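Local coordinates for protein laccase (Botrytis aclada, PDB 3SQR) that oxidises phenolic compounds with its copper centres while reducing oxygen to water, and probably takes part in lignin degradation and detoxification, at residues Ile465-Thr479 with Asp500-Phe514. Sequence-based numbering, arbitrary orientation.
Sequences IHLHGHDFFIVAQET and DVAALPGNGYLAIAF. With CU (copper (II) ion), chain E.
Each of the two sheets of a cupredoxin-type beta-sandwich, in a multicopper oxidase domain, contributes one antiparallel pairing: strand 465-467 with 501-504, and strand 472-478 with 509-514. Ile465 and Ala502 exchange two backbone hydrogen bonds, and Leu467 N reaches Asp500 O. In the second sheet Phe473 and Ala513 pair likewise, until a classic beta bulge shifts the register: Val475 and Ala476 both face Ala511, whose O accepts from Ala476 N (3.2 Å) and weakly from Val475 N. Phe472 fills the core between the sheets. Its CG sits between its own backbone N and carbonyl carbon (chi1 56°), a rotation that turns one ring face to Ile512 CG2, 3.7 Å from the centroid and offset toward the rim, while Ala502 CB meets the ring edge. Leu467 CD2 lies over a face of the Phe514 ring, 3.8 Å from its centroid; the His470 ring meets that phenyl obliquely, planes 45° apart, its NE2 hydrogen-bonded to Glu542.

Beside this core, the HLH run of 466-468 reaches the copper cluster. His468 NE2 binds copper at 2.0 Å together with His170 and His525. His466 belongs to the same site, its ND1 2.8 Å from the copper and hydrogen-bonded to the metal's water ligand. Asp500 O lies in plane at the His466 ring edge, 3.2 Å from CD2. The Asp500 carboxylate hydrogen-bonds through OD1 to the copper ligand His126 and forms a salt bridge through OD2 with Arg310. A water donates to both Asp500 OD2 and Asp471 OD1, while Asp471 OD2 is hydrogen-bonded to Tyr59 OH. Farther along, extended Gln477 spans the sheets: its NE2 donates in the carbonyl plane, on a lone pair, to Ala503 O at 2.8 Å.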
# COMPACT_ATOMS: atom_id res chain seq x y z
N ILE A 465 6.18 6.06 -3.33
CA ILE A 465 6.26 6.81 -2.07
C ILE A 465 4.84 6.85 -1.52
O ILE A 465 3.89 7.26 -2.23
CB ILE A 465 6.73 8.26 -2.34
CG1 ILE A 465 8.12 8.24 -2.96
CG2 ILE A 465 6.63 9.11 -1.05
CD1 ILE A 465 9.18 7.62 -2.06
N HIS A 466 4.72 6.41 -0.27
CA HIS A 466 3.46 6.38 0.43
C HIS A 466 3.49 7.43 1.53
O HIS A 466 4.45 7.46 2.32
CB HIS A 466 3.29 5.00 1.07
CG HIS A 466 2.09 4.91 1.95
ND1 HIS A 466 2.03 4.11 3.09
CD2 HIS A 466 0.86 5.44 1.80
CE1 HIS A 466 0.84 4.25 3.63
NE2 HIS A 466 0.12 5.05 2.86
N LEU A 467 2.46 8.25 1.58
CA LEU A 467 2.26 9.22 2.67
C LEU A 467 1.11 8.77 3.55
O LEU A 467 0.04 8.51 3.08
CB LEU A 467 1.88 10.59 2.10
CG LEU A 467 1.51 11.69 3.15
CD1 LEU A 467 2.63 11.97 4.12
CD2 LEU A 467 1.17 13.03 2.49
N HIS A 468 1.32 8.72 4.86
CA HIS A 468 0.30 8.36 5.81
C HIS A 468 -0.53 9.61 6.18
O HIS A 468 -0.04 10.75 6.09
CB HIS A 468 0.97 7.78 7.07
CG HIS A 468 1.53 6.42 6.88
ND1 HIS A 468 1.21 5.37 7.72
CD2 HIS A 468 2.39 5.93 5.97
CE1 HIS A 468 1.82 4.28 7.28
NE2 HIS A 468 2.56 4.60 6.25
N GLY A 469 -1.71 9.39 6.67
CA GLY A 469 -2.60 10.47 7.19
C GLY A 469 -3.19 11.45 6.21
O GLY A 469 -3.96 12.32 6.57
N HIS A 470 -2.89 11.30 4.92
CA HIS A 470 -3.30 12.21 3.88
C HIS A 470 -3.38 11.55 2.55
O HIS A 470 -2.50 10.75 2.20
CB HIS A 470 -2.31 13.36 3.65
CG HIS A 470 -2.05 14.17 4.86
ND1 HIS A 470 -2.73 15.33 5.10
CD2 HIS A 470 -1.22 13.98 5.92
CE1 HIS A 470 -2.32 15.85 6.24
NE2 HIS A 470 -1.41 15.05 6.77
N ASP A 471 -4.35 11.99 1.77
CA ASP A 471 -4.19 11.91 0.32
C ASP A 471 -3.38 13.11 -0.12
O ASP A 471 -3.59 14.21 0.38
CB ASP A 471 -5.48 12.00 -0.43
CG ASP A 471 -6.34 10.75 -0.31
OD1 ASP A 471 -5.86 9.69 0.07
OD2 ASP A 471 -7.48 10.87 -0.65
N PHE A 472 -2.43 12.89 -1.02
CA PHE A 472 -1.65 14.01 -1.56
C PHE A 472 -2.04 14.32 -2.97
O PHE A 472 -2.69 13.50 -3.64
CB PHE A 472 -0.17 13.78 -1.42
CG PHE A 472 0.33 12.52 -2.05
CD1 PHE A 472 0.23 12.31 -3.41
CD2 PHE A 472 0.88 11.55 -1.27
CE1 PHE A 472 0.70 11.12 -3.95
CE2 PHE A 472 1.39 10.37 -1.81
CZ PHE A 472 1.28 10.16 -3.12
N PHE A 473 -1.61 15.49 -3.42
CA PHE A 473 -1.86 15.95 -4.78
C PHE A 473 -0.55 15.89 -5.50
O PHE A 473 0.48 16.39 -5.00
CB PHE A 473 -2.31 17.41 -4.69
CG PHE A 473 -3.65 17.61 -4.06
CD1 PHE A 473 -3.89 17.41 -2.72
CD2 PHE A 473 -4.72 18.04 -4.84
CE1 PHE A 473 -5.18 17.66 -2.18
CE2 PHE A 473 -5.94 18.29 -4.29
CZ PHE A 473 -6.18 18.08 -3.01
N ILE A 474 -0.52 15.20 -6.64
CA ILE A 474 0.71 15.08 -7.41
C ILE A 474 0.85 16.35 -8.26
O ILE A 474 0.32 16.42 -9.36
CB ILE A 474 0.69 13.87 -8.26
CG1 ILE A 474 0.40 12.61 -7.42
CG2 ILE A 474 2.01 13.77 -9.03
CD1 ILE A 474 0.54 11.28 -8.27
N VAL A 475 1.49 17.35 -7.69
CA VAL A 475 1.66 18.62 -8.42
C VAL A 475 2.76 18.53 -9.51
O VAL A 475 2.74 19.25 -10.51
CB VAL A 475 1.79 19.80 -7.50
CG1 VAL A 475 0.48 19.82 -6.54
CG2 VAL A 475 3.09 19.87 -6.71
N ALA A 476 3.64 17.56 -9.35
CA ALA A 476 4.68 17.27 -10.36
C ALA A 476 5.22 15.86 -10.11
O ALA A 476 5.51 15.46 -8.99
CB ALA A 476 5.83 18.28 -10.24
N GLN A 477 5.41 15.14 -11.18
CA GLN A 477 6.05 13.84 -11.07
C GLN A 477 6.91 13.80 -12.33
O GLN A 477 6.43 13.55 -13.44
CB GLN A 477 4.98 12.77 -11.02
CG GLN A 477 5.53 11.37 -10.92
CD GLN A 477 4.50 10.33 -10.96
OE1 GLN A 477 3.68 10.25 -11.86
NE2 GLN A 477 4.52 9.47 -9.92
N GLU A 478 8.16 14.16 -12.16
CA GLU A 478 9.01 14.54 -13.27
C GLU A 478 10.30 13.78 -13.30
O GLU A 478 10.98 13.63 -12.25
CB GLU A 478 9.35 16.04 -13.16
CG GLU A 478 8.13 16.94 -13.24
CD GLU A 478 7.48 16.99 -14.60
OE1 GLU A 478 8.21 16.85 -15.59
OE2 GLU A 478 6.23 17.17 -14.66
N THR A 479 10.67 13.40 -14.52
CA THR A 479 11.98 12.81 -14.80
C THR A 479 12.93 13.92 -15.24
O THR A 479 13.21 14.09 -16.42
CB THR A 479 11.87 11.74 -15.84
OG1 THR A 479 11.20 12.25 -17.01
CG2 THR A 479 11.04 10.62 -15.27
N ASP A 500 -2.61 8.19 -2.51
CA ASP A 500 -1.68 8.06 -1.35
C ASP A 500 -0.36 7.34 -1.56
O ASP A 500 0.52 7.39 -0.71
CB ASP A 500 -2.45 7.45 -0.14
CG ASP A 500 -2.98 6.06 -0.41
OD1 ASP A 500 -2.14 5.17 -0.61
OD2 ASP A 500 -4.25 5.90 -0.42
N VAL A 501 -0.18 6.76 -2.76
CA VAL A 501 1.13 6.19 -3.14
C VAL A 501 1.46 6.69 -4.55
O VAL A 501 0.64 6.60 -5.47
CB VAL A 501 1.17 4.65 -3.13
CG1 VAL A 501 2.49 4.17 -3.64
CG2 VAL A 501 0.92 4.08 -1.77
N ALA A 502 2.62 7.27 -4.73
CA ALA A 502 3.04 7.74 -6.06
C ALA A 502 4.54 7.62 -6.21
O ALA A 502 5.31 7.75 -5.25
CB ALA A 502 2.60 9.22 -6.25
N ALA A 503 4.95 7.35 -7.42
CA ALA A 503 6.34 7.11 -7.73
C ALA A 503 7.18 8.35 -7.66
O ALA A 503 6.82 9.38 -8.25
CB ALA A 503 6.46 6.50 -9.15
N LEU A 504 8.28 8.25 -6.94
CA LEU A 504 9.41 9.16 -7.13
C LEU A 504 10.13 8.67 -8.39
O LEU A 504 10.75 7.60 -8.38
CB LEU A 504 10.36 9.12 -5.96
CG LEU A 504 11.75 9.70 -6.13
CD1 LEU A 504 11.68 11.16 -6.57
CD2 LEU A 504 12.51 9.50 -4.80
N PRO A 505 10.08 9.45 -9.46
CA PRO A 505 10.74 8.95 -10.69
C PRO A 505 12.21 8.79 -10.53
O PRO A 505 12.84 9.63 -10.00
CB PRO A 505 10.44 10.05 -11.71
CG PRO A 505 9.14 10.64 -11.21
CD PRO A 505 9.37 10.71 -9.72
N GLY A 506 12.76 7.72 -11.12
CA GLY A 506 14.16 7.49 -11.08
C GLY A 506 14.89 8.67 -11.69
O GLY A 506 14.58 9.09 -12.81
N ASN A 507 15.79 9.19 -10.87
CA ASN A 507 16.65 10.38 -11.12
C ASN A 507 15.84 11.65 -11.29
O ASN A 507 16.37 12.66 -11.79
CB ASN A 507 17.53 10.13 -12.35
CG ASN A 507 18.49 8.98 -12.14
OD1 ASN A 507 19.05 8.82 -11.06
ND2 ASN A 507 18.71 8.16 -13.17
N GLY A 508 14.61 11.63 -10.80
CA GLY A 508 13.74 12.78 -10.92
C GLY A 508 13.24 13.28 -9.60
O GLY A 508 13.92 13.18 -8.59
N TYR A 509 12.07 13.90 -9.62
CA TYR A 509 11.46 14.35 -8.38
C TYR A 509 9.95 14.19 -8.40
O TYR A 509 9.29 14.13 -9.42
CB TYR A 509 11.88 15.80 -8.07
CG TYR A 509 11.36 16.78 -9.06
CD1 TYR A 509 12.08 17.12 -10.20
CD2 TYR A 509 10.15 17.45 -8.82
CE1 TYR A 509 11.58 18.03 -11.10
CE2 TYR A 509 9.65 18.35 -9.71
CZ TYR A 509 10.38 18.64 -10.85
OH TYR A 509 9.85 19.59 -11.70
N LEU A 510 9.41 14.10 -7.20
CA LEU A 510 8.01 14.02 -6.97
C LEU A 510 7.66 15.16 -6.04
O LEU A 510 8.27 15.29 -4.98
CB LEU A 510 7.70 12.67 -6.34
CG LEU A 510 6.29 12.49 -5.83
CD1 LEU A 510 5.25 12.46 -7.02
CD2 LEU A 510 6.17 11.24 -4.93
N ALA A 511 6.71 15.98 -6.48
CA ALA A 511 6.23 17.09 -5.69
C ALA A 511 4.79 16.77 -5.35
O ALA A 511 3.93 16.70 -6.23
CB ALA A 511 6.35 18.42 -6.49
N ILE A 512 4.55 16.55 -4.06
CA ILE A 512 3.24 16.19 -3.54
C ILE A 512 2.78 17.24 -2.56
O ILE A 512 3.51 17.63 -1.68
CB ILE A 512 3.24 14.77 -2.88
CG1 ILE A 512 4.26 14.65 -1.78
CG2 ILE A 512 3.38 13.66 -3.94
CD1 ILE A 512 4.04 13.41 -0.90
N ALA A 513 1.55 17.67 -2.73
CA ALA A 513 0.93 18.65 -1.85
C ALA A 513 -0.10 17.99 -0.96
O ALA A 513 -0.82 17.08 -1.37
CB ALA A 513 0.24 19.73 -2.72
N PHE A 514 -0.19 18.46 0.28
CA PHE A 514 -1.33 18.10 1.12
C PHE A 514 -1.60 19.23 2.10
O PHE A 514 -0.77 20.12 2.25
CB PHE A 514 -1.05 16.78 1.84
CG PHE A 514 0.21 16.77 2.65
CD1 PHE A 514 1.42 16.40 2.09
CD2 PHE A 514 0.19 17.08 4.03
CE1 PHE A 514 2.54 16.40 2.78
CE2 PHE A 514 1.34 17.01 4.75
CZ PHE A 514 2.52 16.65 4.14
CU CU E . 3.51 3.17 5.24
O HOH W 1 2.71 1.48 4.30
O HOH W 2 -6.05 7.42 -1.62